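Local coordinates for protein carboxyl esterase NP (Bacillus subtilis, PDB 4CCW) that hydrolyses carboxylic esters to an alcohol and a carboxylate, as a carboxylesterase of the alpha/beta hydrolase fold, at residues Trp28-Lys33 with Pro72-Trp77; Val46-Pro51 with Lys80-Ala85; Asp87-Lys92 with Thr105-Trp110; Phe138-Pro143 with Arg230-Pro235. All blocks are in the same frame, centred on the assembly; numbering follows the deposited sequence.

Contact 1: Trp28-Lys33 with Pro72-Trp77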
loop_
_atom_site.group_PDB
_atom_site.type_symbol
_atom_site.label_atom_id
_atom_site.label_comp_id
_atom_site.label_asym_id
_atom_site.label_seq_id
_atom_site.Cartn_x
_atom_site.Cartn_y
_atom_site.Cartn_z
ATOM N N TRP A 28 -4.464 -10.190 13.233
ATOM C CA TRP A 28 -5.393 -9.063 13.306
ATOM C C TRP A 28 -6.009 -9.050 14.688
ATOM O O TRP A 28 -6.706 -10.002 15.060
ATOM C CB TRP A 28 -6.482 -9.267 12.265
ATOM C CG TRP A 28 -7.007 -8.033 11.576
ATOM C CD1 TRP A 28 -8.134 -7.281 11.913
ATOM C CD2 TRP A 28 -6.469 -7.393 10.363
ATOM N NE1 TRP A 28 -8.311 -6.245 11.032
ATOM C CE2 TRP A 28 -7.347 -6.254 10.078
ATOM C CE3 TRP A 28 -5.384 -7.638 9.524
ATOM C CZ2 TRP A 28 -7.130 -5.412 8.996
ATOM C CZ3 TRP A 28 -5.172 -6.781 8.438
ATOM C CH2 TRP A 28 -6.026 -5.695 8.179
ATOM N N PRO A 29 -5.756 -7.987 15.483
ATOM C CA PRO A 29 -6.197 -8.000 16.889
ATOM C C PRO A 29 -7.595 -7.433 17.125
ATOM O O PRO A 29 -7.947 -7.105 18.265
ATOM C CB PRO A 29 -5.155 -7.120 17.578
ATOM C CG PRO A 29 -4.745 -6.148 16.526
ATOM C CD PRO A 29 -4.990 -6.767 15.169
ATOM N N VAL A 30 -8.386 -7.325 16.064
ATOM C CA VAL A 30 -9.753 -6.825 16.174
ATOM C C VAL A 30 -10.680 -7.636 15.263
ATOM O O VAL A 30 -10.212 -8.314 14.354
ATOM C CB VAL A 30 -9.816 -5.302 15.884
ATOM C CG1 VAL A 30 -9.734 -5.011 14.388
ATOM C CG2 VAL A 30 -11.065 -4.686 16.492
ATOM N N ARG A 31 -11.986 -7.591 15.521
ATOM C CA ARG A 31 -12.947 -8.308 14.686
ATOM C C ARG A 31 -12.941 -7.752 13.266
ATOM O O ARG A 31 -13.030 -6.539 13.059
ATOM C CB ARG A 31 -14.364 -8.236 15.264
ATOM C CG ARG A 31 -15.167 -9.504 15.015
ATOM C CD ARG A 31 -16.676 -9.294 15.000
ATOM N NE ARG A 31 -17.168 -8.438 16.080
ATOM C CZ ARG A 31 -17.828 -7.295 15.894
ATOM N NH1 ARG A 31 -18.087 -6.858 14.667
ATOM N NH2 ARG A 31 -18.234 -6.589 16.937
ATOM N N CYS A 32 -12.820 -8.640 12.287
ATOM C CA CYS A 32 -12.877 -8.223 10.893
ATOM C C CYS A 32 -13.668 -9.197 10.027
ATOM O O CYS A 32 -13.961 -10.324 10.444
ATOM C CB CYS A 32 -11.471 -8.041 10.334
ATOM S SG CYS A 32 -10.602 -9.603 10.088
ATOM N N LYS A 33 -14.028 -8.746 8.830
ATOM C CA LYS A 33 -14.624 -9.621 7.830
ATOM C C LYS A 33 -13.902 -9.492 6.500
ATOM O O LYS A 33 -13.561 -8.387 6.064
ATOM C CB LYS A 33 -16.132 -9.375 7.676
ATOM C CG LYS A 33 -16.541 -7.988 7.206
ATOM C CD LYS A 33 -18.032 -7.951 6.914
ATOM C CE LYS A 33 -18.523 -6.534 6.678
ATOM N NZ LYS A 33 -19.997 -6.490 6.462
ATOM N N PRO A 72 -0.205 -4.205 12.751
ATOM C CA PRO A 72 0.284 -3.389 13.874
ATOM C C PRO A 72 -0.454 -2.065 14.054
ATOM O O PRO A 72 -0.193 -1.338 15.017
ATOM C CB PRO A 72 1.738 -3.079 13.487
ATOM C CG PRO A 72 2.049 -3.909 12.288
ATOM C CD PRO A 72 0.743 -4.184 11.624
ATOM N N ASN A 73 -1.353 -1.755 13.132
ATOM C CA ASN A 73 -1.931 -0.415 13.053
ATOM C C ASN A 73 -3.433 -0.461 13.193
ATOM O O ASN A 73 -4.058 0.527 13.570
ATOM C CB ASN A 73 -1.594 0.241 11.706
ATOM C CG ASN A 73 -0.176 -0.029 11.259
ATOM O OD1 ASN A 73 0.053 -0.885 10.394
ATOM N ND2 ASN A 73 0.792 0.670 11.862
ATOM N N ILE A 74 -4.011 -1.618 12.891
ATOM C CA ILE A 74 -5.449 -1.712 12.707
ATOM C C ILE A 74 -6.260 -1.554 14.006
ATOM O O ILE A 74 -7.369 -1.034 13.966
ATOM C CB ILE A 74 -5.851 -2.991 11.931
ATOM C CG1 ILE A 74 -7.306 -2.901 11.436
ATOM C CG2 ILE A 74 -5.625 -4.243 12.772
ATOM C CD1 ILE A 74 -7.542 -1.834 10.386
ATOM N N ALA A 75 -5.711 -1.973 15.148
ATOM C CA ALA A 75 -6.429 -1.805 16.432
ATOM C C ALA A 75 -6.660 -0.329 16.769
ATOM O O ALA A 75 -7.763 0.052 17.181
ATOM C CB ALA A 75 -5.696 -2.502 17.567
ATOM N N ASP A 76 -5.625 0.492 16.583
ATOM C CA ASP A 76 -5.714 1.943 16.796
ATOM C C ASP A 76 -6.598 2.620 15.739
ATOM O O ASP A 76 -7.535 3.338 16.085
ATOM C CB ASP A 76 -4.324 2.596 16.788
ATOM C CG ASP A 76 -3.591 2.480 18.123
ATOM O OD1 ASP A 76 -4.208 2.127 19.156
ATOM O OD2 ASP A 76 -2.372 2.762 18.135
ATOM N N TRP A 77 -6.307 2.399 14.455
ATOM C CA TRP A 77 -7.060 3.092 13.404
ATOM C C TRP A 77 -8.497 2.673 13.366
ATOM O O TRP A 77 -9.378 3.511 13.161
ATOM C CB TRP A 77 -6.406 2.946 12.024
ATOM C CG TRP A 77 -5.054 3.603 11.927
ATOM C CD1 TRP A 77 -4.536 4.607 12.738
ATOM C CD2 TRP A 77 -3.993 3.324 10.949
ATOM N NE1 TRP A 77 -3.270 4.952 12.345
ATOM C CE2 TRP A 77 -2.883 4.227 11.281
ATOM C CE3 TRP A 77 -3.855 2.448 9.879
ATOM C CZ2 TRP A 77 -1.700 4.237 10.560
ATOM C CZ3 TRP A 77 -2.656 2.473 9.146
ATOM C CH2 TRP A 77 -1.605 3.345 9.484
#

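Contact 2: Val46-Pro51 with Lys80-Ala85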
loop_
_atom_site.group_PDB
_atom_site.type_symbol
_atom_site.label_atom_id
_atom_site.label_comp_id
_atom_site.label_asym_id
_atom_site.label_seq_id
_atom_site.Cartn_x
_atom_site.Cartn_y
_atom_site.Cartn_z
ATOM N N VAL A 46 -11.287 -7.397 0.275
ATOM C CA VAL A 46 -11.335 -6.331 1.278
ATOM C C VAL A 46 -11.473 -6.938 2.668
ATOM O O VAL A 46 -12.214 -7.912 2.872
ATOM C CB VAL A 46 -12.516 -5.353 1.026
ATOM C CG1 VAL A 46 -12.508 -4.194 2.024
ATOM C CG2 VAL A 46 -12.476 -4.796 -0.384
ATOM N N ILE A 47 -10.744 -6.359 3.618
ATOM C CA ILE A 47 -10.896 -6.671 5.037
ATOM C C ILE A 47 -11.458 -5.433 5.755
ATOM O O ILE A 47 -10.832 -4.367 5.752
ATOM C CB ILE A 47 -9.548 -7.073 5.663
ATOM C CG1 ILE A 47 -8.894 -8.190 4.846
ATOM C CG2 ILE A 47 -9.742 -7.518 7.104
ATOM C CD1 ILE A 47 -7.399 -8.284 5.019
ATOM N N ALA A 48 -12.647 -5.564 6.348
ATOM C CA ALA A 48 -13.283 -4.455 7.065
ATOM C C ALA A 48 -13.200 -4.639 8.573
ATOM O O ALA A 48 -13.412 -5.736 9.082
ATOM C CB ALA A 48 -14.737 -4.290 6.634
ATOM N N SER A 49 -12.892 -3.549 9.268
ATOM C CA SER A 49 -12.841 -3.509 10.727
ATOM C C SER A 49 -13.436 -2.188 11.204
ATOM O O SER A 49 -13.532 -1.231 10.436
ATOM C CB SER A 49 -11.386 -3.583 11.199
ATOM O OG SER A 49 -10.668 -4.599 10.538
ATOM N N GLY A 50 -13.810 -2.118 12.480
ATOM C CA GLY A 50 -14.263 -0.855 13.060
ATOM C C GLY A 50 -15.766 -0.665 12.997
ATOM O O GLY A 50 -16.458 -1.421 12.306
ATOM N N PRO A 51 -16.284 0.356 13.715
ATOM C CA PRO A 51 -17.731 0.555 13.837
ATOM C C PRO A 51 -18.348 0.846 12.478
ATOM O O PRO A 51 -17.799 1.631 11.710
ATOM C CB PRO A 51 -17.849 1.787 14.742
ATOM C CG PRO A 51 -16.525 1.921 15.419
ATOM C CD PRO A 51 -15.531 1.413 14.411
ATOM N N LYS A 80 -11.536 4.276 15.627
ATOM C CA LYS A 80 -12.200 5.531 15.273
ATOM C C LYS A 80 -12.842 5.531 13.882
ATOM O O LYS A 80 -13.764 6.306 13.621
ATOM C CB LYS A 80 -11.220 6.705 15.399
ATOM C CG LYS A 80 -10.709 6.948 16.814
ATOM C CD LYS A 80 -9.686 8.081 16.866
ATOM C CE LYS A 80 -10.307 9.417 16.479
ATOM N NZ LYS A 80 -9.303 10.279 15.797
ATOM N N TYR A 81 -12.372 4.650 13.007
ATOM C CA TYR A 81 -12.795 4.659 11.607
ATOM C C TYR A 81 -13.334 3.324 11.159
ATOM O O TYR A 81 -12.882 2.271 11.619
ATOM C CB TYR A 81 -11.621 5.052 10.681
ATOM C CG TYR A 81 -11.116 6.444 10.950
ATOM C CD1 TYR A 81 -11.724 7.554 10.366
ATOM C CD2 TYR A 81 -10.045 6.653 11.815
ATOM C CE1 TYR A 81 -11.276 8.836 10.636
ATOM C CE2 TYR A 81 -9.590 7.932 12.087
ATOM C CZ TYR A 81 -10.211 9.015 11.498
ATOM O OH TYR A 81 -9.758 10.286 11.775
ATOM N N ARG A 82 -14.295 3.373 10.239
ATOM C CA ARG A 82 -14.685 2.191 9.511
ATOM C C ARG A 82 -13.595 1.956 8.481
ATOM O O ARG A 82 -13.528 2.647 7.461
ATOM C CB ARG A 82 -16.043 2.396 8.844
ATOM C CG ARG A 82 -16.530 1.210 8.022
ATOM C CD ARG A 82 -16.720 -0.036 8.877
ATOM N NE ARG A 82 -17.357 -1.140 8.143
ATOM C CZ ARG A 82 -17.486 -2.375 8.618
ATOM N NH1 ARG A 82 -17.026 -2.671 9.828
ATOM N NH2 ARG A 82 -18.087 -3.321 7.890
ATOM N N THR A 83 -12.722 0.994 8.765
ATOM C CA THR A 83 -11.480 0.860 8.025
ATOM C C THR A 83 -11.518 -0.314 7.052
ATOM O O THR A 83 -11.742 -1.460 7.464
ATOM C CB THR A 83 -10.296 0.646 8.982
ATOM O OG1 THR A 83 -10.477 -0.589 9.681
ATOM C CG2 THR A 83 -10.243 1.739 9.991
ATOM N N TYR A 84 -11.295 -0.012 5.774
ATOM C CA TYR A 84 -11.302 -1.018 4.717
ATOM C C TYR A 84 -9.887 -1.209 4.187
ATOM O O TYR A 84 -9.322 -0.296 3.570
ATOM C CB TYR A 84 -12.220 -0.609 3.560
ATOM C CG TYR A 84 -13.663 -0.368 3.947
ATOM C CD1 TYR A 84 -14.547 -1.430 4.121
ATOM C CD2 TYR A 84 -14.143 0.929 4.129
ATOM C CE1 TYR A 84 -15.872 -1.201 4.470
ATOM C CE2 TYR A 84 -15.465 1.168 4.491
ATOM C CZ TYR A 84 -16.324 0.103 4.650
ATOM O OH TYR A 84 -17.638 0.338 4.999
ATOM N N ALA A 85 -9.326 -2.394 4.408
ATOM C CA ALA A 85 -8.020 -2.737 3.838
ATOM C C ALA A 85 -8.199 -3.452 2.507
ATOM O O ALA A 85 -8.659 -4.594 2.453
ATOM C CB ALA A 85 -7.208 -3.582 4.811
HETATM O O HOH W 1 -9.809 -3.350 8.088
#

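Contact 3: Asp87-Lys92 with Thr105-Trp110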
loop_
_atom_site.group_PDB
_atom_site.type_symbol
_atom_site.label_atom_id
_atom_site.label_comp_id
_atom_site.label_asym_id
_atom_site.label_seq_id
_atom_site.Cartn_x
_atom_site.Cartn_y
_atom_site.Cartn_z
ATOM N N ASP A 87 -7.018 -5.069 -1.107
ATOM C CA ASP A 87 -5.916 -5.715 -1.834
ATOM C C ASP A 87 -5.824 -5.123 -3.235
ATOM O O ASP A 87 -6.783 -5.192 -4.002
ATOM C CB ASP A 87 -6.087 -7.237 -1.918
ATOM C CG ASP A 87 -5.577 -7.977 -0.689
ATOM O OD1 ASP A 87 -4.935 -7.372 0.188
ATOM O OD2 ASP A 87 -5.832 -9.200 -0.594
ATOM N N ILE A 88 -4.678 -4.514 -3.547
ATOM C CA ILE A 88 -4.466 -3.844 -4.835
ATOM C C ILE A 88 -4.545 -4.829 -5.994
ATOM O O ILE A 88 -3.837 -5.848 -6.028
ATOM C CB ILE A 88 -3.134 -3.050 -4.870
ATOM C CG1 ILE A 88 -3.145 -1.943 -3.813
ATOM C CG2 ILE A 88 -2.874 -2.464 -6.252
ATOM C CD1 ILE A 88 -1.759 -1.403 -3.509
ATOM N N ILE A 89 -5.411 -4.506 -6.946
ATOM C CA ILE A 89 -5.638 -5.352 -8.099
ATOM C C ILE A 89 -4.369 -5.527 -8.929
ATOM O O ILE A 89 -3.683 -4.551 -9.238
ATOM C CB ILE A 89 -6.813 -4.819 -8.959
ATOM C CG1 ILE A 89 -7.333 -5.902 -9.903
ATOM C CG2 ILE A 89 -6.422 -3.545 -9.703
ATOM C CD1 ILE A 89 -8.404 -6.776 -9.292
ATOM N N GLY A 90 -4.061 -6.779 -9.268
ATOM C CA GLY A 90 -2.863 -7.131 -10.033
ATOM C C GLY A 90 -1.618 -7.458 -9.211
ATOM O O GLY A 90 -0.664 -8.039 -9.737
ATOM N N ASP A 91 -1.621 -7.093 -7.930
ATOM C CA ASP A 91 -0.476 -7.342 -7.040
ATOM C C ASP A 91 -0.633 -8.711 -6.354
ATOM O O ASP A 91 -1.700 -9.325 -6.416
ATOM C CB ASP A 91 -0.340 -6.204 -6.003
ATOM C CG ASP A 91 1.001 -6.209 -5.283
ATOM O OD1 ASP A 91 2.002 -6.714 -5.832
ATOM O OD2 ASP A 91 1.069 -5.693 -4.149
ATOM N N LYS A 92 0.440 -9.201 -5.739
ATOM C CA LYS A 92 0.444 -10.517 -5.101
ATOM C C LYS A 92 -0.374 -10.521 -3.807
ATOM O O LYS A 92 0.105 -10.122 -2.741
ATOM C CB LYS A 92 1.895 -10.990 -4.868
ATOM C CG LYS A 92 2.055 -12.483 -4.575
ATOM C CD LYS A 92 1.754 -13.375 -5.784
ATOM C CE LYS A 92 2.624 -13.056 -6.991
ATOM N NZ LYS A 92 4.066 -13.347 -6.768
ATOM N N THR A 105 -4.879 5.515 -15.471
ATOM C CA THR A 105 -6.321 5.739 -15.599
ATOM C C THR A 105 -7.112 4.513 -15.113
ATOM O O THR A 105 -8.035 4.642 -14.307
ATOM C CB THR A 105 -6.696 6.110 -17.044
ATOM O OG1 THR A 105 -6.065 7.352 -17.382
ATOM C CG2 THR A 105 -8.204 6.271 -17.195
ATOM N N ASP A 106 -6.723 3.328 -15.588
ATOM C CA ASP A 106 -7.366 2.068 -15.195
ATOM C C ASP A 106 -7.366 1.887 -13.686
ATOM O O ASP A 106 -8.400 1.593 -13.097
ATOM C CB ASP A 106 -6.668 0.867 -15.851
ATOM C CG ASP A 106 -6.960 0.750 -17.340
ATOM O OD1 ASP A 106 -8.005 1.248 -17.804
ATOM O OD2 ASP A 106 -6.131 0.153 -18.055
ATOM N N TYR A 107 -6.201 2.067 -13.062
ATOM C CA TYR A 107 -6.093 1.907 -11.620
ATOM C C TYR A 107 -6.970 2.883 -10.820
ATOM O O TYR A 107 -7.563 2.491 -9.823
ATOM C CB TYR A 107 -4.625 1.980 -11.181
ATOM C CG TYR A 107 -3.795 0.736 -11.514
ATOM C CD1 TYR A 107 -4.175 -0.532 -11.059
ATOM C CD2 TYR A 107 -2.604 0.842 -12.239
ATOM C CE1 TYR A 107 -3.397 -1.660 -11.339
ATOM C CE2 TYR A 107 -1.822 -0.273 -12.522
ATOM C CZ TYR A 107 -2.217 -1.519 -12.070
ATOM O OH TYR A 107 -1.432 -2.624 -12.358
ATOM N N ALA A 108 -7.055 4.145 -11.243
ATOM C CA ALA A 108 -7.949 5.095 -10.573
ATOM C C ALA A 108 -9.424 4.688 -10.718
ATOM O O ALA A 108 -10.197 4.799 -9.762
ATOM C CB ALA A 108 -7.730 6.516 -11.071
ATOM N N ASN A 109 -9.799 4.224 -11.907
ATOM C CA ASN A 109 -11.154 3.718 -12.162
ATOM C C ASN A 109 -11.458 2.443 -11.365
ATOM O O ASN A 109 -12.602 2.211 -10.978
ATOM C CB ASN A 109 -11.386 3.464 -13.657
ATOM C CG ASN A 109 -11.599 4.742 -14.459
ATOM O OD1 ASN A 109 -11.979 5.784 -13.916
ATOM N ND2 ASN A 109 -11.359 4.663 -15.770
ATOM N N TRP A 110 -10.435 1.620 -11.132
ATOM C CA TRP A 110 -10.583 0.425 -10.291
ATOM C C TRP A 110 -10.963 0.856 -8.890
ATOM O O TRP A 110 -11.946 0.381 -8.316
ATOM C CB TRP A 110 -9.291 -0.419 -10.293
ATOM C CG TRP A 110 -9.192 -1.350 -9.104
ATOM C CD1 TRP A 110 -9.920 -2.515 -8.872
ATOM C CD2 TRP A 110 -8.346 -1.187 -7.913
ATOM N NE1 TRP A 110 -9.583 -3.079 -7.665
ATOM C CE2 TRP A 110 -8.641 -2.329 -7.038
ATOM C CE3 TRP A 110 -7.391 -0.256 -7.509
ATOM C CZ2 TRP A 110 -8.010 -2.497 -5.813
ATOM C CZ3 TRP A 110 -6.766 -0.436 -6.268
ATOM C CH2 TRP A 110 -7.064 -1.533 -5.446
HETATM O O HOH W 2 -1.243 -3.876 -9.799
#

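Contact 4: Phe138-Pro143 with Arg230-Pro235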
loop_
_atom_site.group_PDB
_atom_site.type_symbol
_atom_site.label_atom_id
_atom_site.label_comp_id
_atom_site.label_asym_id
_atom_site.label_seq_id
_atom_site.Cartn_x
_atom_site.Cartn_y
_atom_site.Cartn_z
ATOM N N PHE A 138 -4.863 8.697 -7.215
ATOM C CA PHE A 138 -6.321 8.808 -7.019
ATOM C C PHE A 138 -6.740 10.196 -6.548
ATOM O O PHE A 138 -7.704 10.775 -7.065
ATOM C CB PHE A 138 -6.820 7.724 -6.054
ATOM C CG PHE A 138 -8.324 7.637 -5.940
ATOM C CD1 PHE A 138 -9.081 7.056 -6.956
ATOM C CD2 PHE A 138 -8.975 8.102 -4.809
ATOM C CE1 PHE A 138 -10.466 6.948 -6.842
ATOM C CE2 PHE A 138 -10.352 8.002 -4.685
ATOM C CZ PHE A 138 -11.097 7.424 -5.703
ATOM N N LEU A 139 -6.036 10.729 -5.559
ATOM C CA LEU A 139 -6.401 12.040 -5.025
ATOM C C LEU A 139 -6.196 13.146 -6.066
ATOM O O LEU A 139 -6.915 14.142 -6.042
ATOM C CB LEU A 139 -5.677 12.334 -3.696
ATOM C CG LEU A 139 -4.167 12.601 -3.716
ATOM C CD1 LEU A 139 -3.890 14.087 -3.924
ATOM C CD2 LEU A 139 -3.511 12.109 -2.424
ATOM N N LEU A 140 -5.232 12.977 -6.972
ATOM C CA LEU A 140 -5.015 13.968 -8.030
ATOM C C LEU A 140 -6.128 13.928 -9.067
ATOM O O LEU A 140 -6.507 14.959 -9.614
ATOM C CB LEU A 140 -3.657 13.779 -8.709
ATOM C CG LEU A 140 -2.404 14.152 -7.908
ATOM C CD1 LEU A 140 -1.159 13.869 -8.721
ATOM C CD2 LEU A 140 -2.412 15.611 -7.474
ATOM N N ARG A 141 -6.651 12.732 -9.332
ATOM C CA ARG A 141 -7.700 12.572 -10.341
ATOM C C ARG A 141 -9.101 12.860 -9.794
ATOM O O ARG A 141 -9.969 13.357 -10.528
ATOM C CB ARG A 141 -7.640 11.180 -10.979
ATOM C CG ARG A 141 -6.452 10.985 -11.908
ATOM C CD ARG A 141 -6.154 9.507 -12.108
ATOM N NE ARG A 141 -5.029 9.291 -13.009
ATOM C CZ ARG A 141 -5.118 9.288 -14.336
ATOM N NH1 ARG A 141 -6.286 9.500 -14.939
ATOM N NH2 ARG A 141 -4.033 9.091 -15.061
ATOM N N MET A 142 -9.308 12.572 -8.509
ATOM C CA MET A 142 -10.640 12.604 -7.893
ATOM C C MET A 142 -10.647 13.189 -6.481
ATOM O O MET A 142 -11.041 12.507 -5.527
ATOM C CB MET A 142 -11.217 11.199 -7.872
ATOM C CG MET A 142 -11.143 10.530 -9.230
ATOM S SD MET A 142 -12.384 9.267 -9.404
ATOM C CE MET A 142 -11.834 8.497 -10.929
ATOM N N PRO A 143 -10.243 14.469 -6.347
ATOM C CA PRO A 143 -10.167 15.135 -5.037
ATOM C C PRO A 143 -11.502 15.188 -4.310
ATOM O O PRO A 143 -11.546 15.378 -3.087
ATOM C CB PRO A 143 -9.702 16.552 -5.391
ATOM C CG PRO A 143 -10.086 16.742 -6.824
ATOM C CD PRO A 143 -9.914 15.392 -7.449
ATOM N N ARG A 230 1.806 20.364 -8.097
ATOM C CA ARG A 230 1.215 21.680 -7.779
ATOM C C ARG A 230 -0.307 21.643 -7.789
ATOM O O ARG A 230 -0.969 22.486 -7.153
ATOM C CB ARG A 230 1.686 22.729 -8.783
ATOM C CG ARG A 230 3.102 23.218 -8.537
ATOM C CD ARG A 230 3.490 24.256 -9.573
ATOM N NE ARG A 230 4.673 24.977 -9.130
ATOM C CZ ARG A 230 5.838 24.984 -9.768
ATOM N NH1 ARG A 230 5.981 24.341 -10.908
ATOM N NH2 ARG A 230 6.854 25.672 -9.266
ATOM N N SER A 231 -0.852 20.684 -8.530
ATOM C CA SER A 231 -2.307 20.609 -8.738
ATOM C C SER A 231 -3.078 19.946 -7.588
ATOM O O SER A 231 -4.315 19.991 -7.576
ATOM C CB SER A 231 -2.617 19.906 -10.064
ATOM O OG SER A 231 -2.625 18.489 -9.930
ATOM N N ALA A 232 -2.356 19.365 -6.624
ATOM C CA ALA A 232 -2.980 18.669 -5.477
ATOM C C ALA A 232 -3.968 19.572 -4.747
ATOM O O ALA A 232 -3.632 20.705 -4.397
ATOM C CB ALA A 232 -1.921 18.166 -4.505
ATOM N N ARG A 233 -5.175 19.061 -4.507
ATOM C CA ARG A 233 -6.244 19.836 -3.832
ATOM C C ARG A 233 -6.806 19.100 -2.604
ATOM O O ARG A 233 -7.896 19.404 -2.113
ATOM C CB ARG A 233 -7.374 20.127 -4.823
ATOM C CG ARG A 233 -7.045 21.175 -5.873
ATOM C CD ARG A 233 -8.311 21.632 -6.600
ATOM N NE ARG A 233 -8.720 20.704 -7.659
ATOM C CZ ARG A 233 -9.974 20.315 -7.884
ATOM N NH1 ARG A 233 -10.959 20.729 -7.104
ATOM N NH2 ARG A 233 -10.249 19.491 -8.885
ATOM N N VAL A 234 -6.051 18.123 -2.122
ATOM C CA VAL A 234 -6.419 17.305 -0.981
ATOM C C VAL A 234 -5.279 17.429 0.050
ATOM O O VAL A 234 -4.110 17.384 -0.332
ATOM C CB VAL A 234 -6.596 15.823 -1.430
ATOM C CG1 VAL A 234 -6.942 14.915 -0.262
ATOM C CG2 VAL A 234 -7.688 15.704 -2.487
ATOM N N PRO A 235 -5.601 17.551 1.349
ATOM C CA PRO A 235 -4.500 17.573 2.330
ATOM C C PRO A 235 -3.751 16.251 2.356
ATOM O O PRO A 235 -4.376 15.182 2.341
ATOM C CB PRO A 235 -5.206 17.804 3.685
ATOM C CG PRO A 235 -6.643 18.041 3.378
ATOM C CD PRO A 235 -6.928 17.572 1.989
HETATM O O HOH W 3 -6.158 16.925 -6.080
HETATM O O HOH W 4 -5.667 17.415 -8.773
#

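Contact 1: Trp28-Lys33 with Pro72-Trp77
In this alpha/beta hydrolase fold, the loop leading into the edge strand 32-39 meets the first turn of helix 74-80, where Trp28 and Pro29 receive the side chain of Ile74. The methyl CG2 of Ile74 sits over one face of the indole in a CH-pi contact, 3.8 Å from the centroid of the five-membered ring of Trp28 and 12° off its normal. The other branch crosses the junction of the two rings: Ile74 CG1 lies 3.5 Å from CZ2 of Trp28, its chi1 of -166° carrying it anti to the backbone N, and CD1 reaches the same CZ2. The side chains cross at about a right angle. The indole is anchored at its polar end by a hydrogen bond from NE1 to OG of Ser49, which helps hold the turn of the ring toward Ile74. Replacing Trp28 by an alanine would probably leave Ile74 without its aromatic partner and Ser49 OG without the indole N-H. Further out the packing is aliphatic: Val30 reaches Ile74 only loosely, whereas the exposed Pro29 packs closely. Its ring bridges two helix residues, with CD 3.5 Å from Ile74 CG2 and CG 3.9 Å from Ala75 CB.

Contact 2: Val46-Pro51 with Lys80-Ala85
Arg82 lays its guanidinium group across Ala48, whose CB stands over one face, 3.7 Å from NH2 of Arg82. The chain leaves with CG anti to the backbone N (chi1 179°) and bends at chi2, which brings NH1 of Arg82 to 2.8 Å from the carbonyl O of Gly50. This bond is bent, 138° at the hydrogen. Arg82 NE makes a weak hydrogen bond to Tyr84 OH, and the Tyr84 ring in turn packs against Ala48 CB and Val46 CG1. Beneath, strands 46-49 and 82-85 run antiparallel, with Ile47-Ala85 and Ser49-Thr83 as hydrogen-bonded pairs and Ala48-Tyr84 the non-hydrogen-bonded pair between them. In the Ser49-Thr83 pair the carbonyl O of Ser49 takes two donors: Thr83 N at 2.9 Å, and Thr83 OG1 at 3.2 Å from well above the carbonyl plane. A water donates to the carbonyls of Ile47 and Thr83 and joins them to Ser49 OG, which also accepts from the indole of Trp28. At Gly50 a CB would run into Tyr81 O. Strand 42-49 has strand 32-39 along its other edge, strand 82-86 continues the sheet to strand 56-60, and helix 74-80 packs on Ser49 and Thr83 through Ile74.

Contact 3: Asp87-Lys92 with Thr105-Trp110
Ile89 and Trp110 make most of the apolar part of this contact, their side chains sliding past each other in opposite directions. The methyl CG2 of Ile89 lies over the indole in a CH-pi contact, 3.5 Å from the centroid of the Trp110 five-membered ring and 7° off its normal, while Ile89 CB is 3.5 Å from Trp110 NE1. A chi1 of 159°, with CG anti to the backbone N, sends the indole from the helix over to the loop. Its six-membered ring meets backbone, with CH2 of Trp110 3.5 Å from CA of Ile88. Ile89 CG2 also touches the edge of the Tyr107 ring, 3.9 Å from CE1. The loop belongs to the alpha/beta hydrolase core: it follows strand 82-86 and turns through a type II beta turn from Ile88 to Asp91, while Ile88 touches the probable nucleophile elbow, the GxSxG turn containing Ser129. The polar link is a water that donates to Ile89 O at 2.6 Å and is hydrogen-bonded to Tyr107 OH at 2.9 Å. Trp110 NE1 is hydrogen-bonded to Thr44 OG1 of strand 42-49. A leucine in place of Trp110 would probably leave Ile89 without its flat partner and Thr44 OG1 without the indole N-H.

Contact 4: Phe138-Pro143 with Arg230-Pro235
Ser231 begins the contact, just beyond helix 226-230: its OG, hydrogen-bonded to Glu228 O, lies 3.8 Å from CD2 of Leu140. Its carbonyl O is reached through a water that donates both to it and, at 2.7 Å, to Leu140 O near the end of helix 130-141. Ala232 packs on the same leucine methyl, with Leu140 CD2 3.7 Å from CA of Ala232 and a little farther from its CB. At Arg233 the backbone and side chain do different jobs. The backbone N gives its hydrogen to a second water, 2.8 Å away, which donates to Leu139 O. The side chain, bent at chi3 (-81°), brings its guanidinium up to Pro143, whose CG sits above one face toward its rim, 3.4 Å from NH2 of Arg233. Val234 then turns inward. Its CG2, anti to the carbonyl carbon, lies 3.6 Å from CB of Pro143, and its CB is 4.1 Å from CD1 of Leu139, the two side chains crossing obliquely. From Pro235 the chain enters strand 236-241 of the alpha/beta hydrolase sheet; the loop before it packs against the C-terminal end of helix 130-141. Between the two segments the direct contacts are van der Waals, and both polar links pass through water. Leu139 O, four residues before Pro143, can receive no helical N-H from that proline; a water donates to it instead, as another does to Leu140 O.

Contacts 1 and 2 lie side by side, their centres about 8 Å apart, on the part of the sheet formed by strands 32-39, 42-49 and 82-86; their segments alternate along the chain. Contact 3 follows in the chain, its centre about 19 Å from that of contact 2, and ties the loop after strand 82-86 to helix 104-118. Contact 4 comes last, about 18 Å from contact 3 between centres. Contacts 3 and 4 meet where helix 104-118 packs on helix 130-141. Contact 3 comes nearest the catalytic centre, with Ile88 about 11 Å from His273 between side chains; strand pairing in contact 2 and packing in contacts 1 and 4 build the scaffold away from the annotated sites.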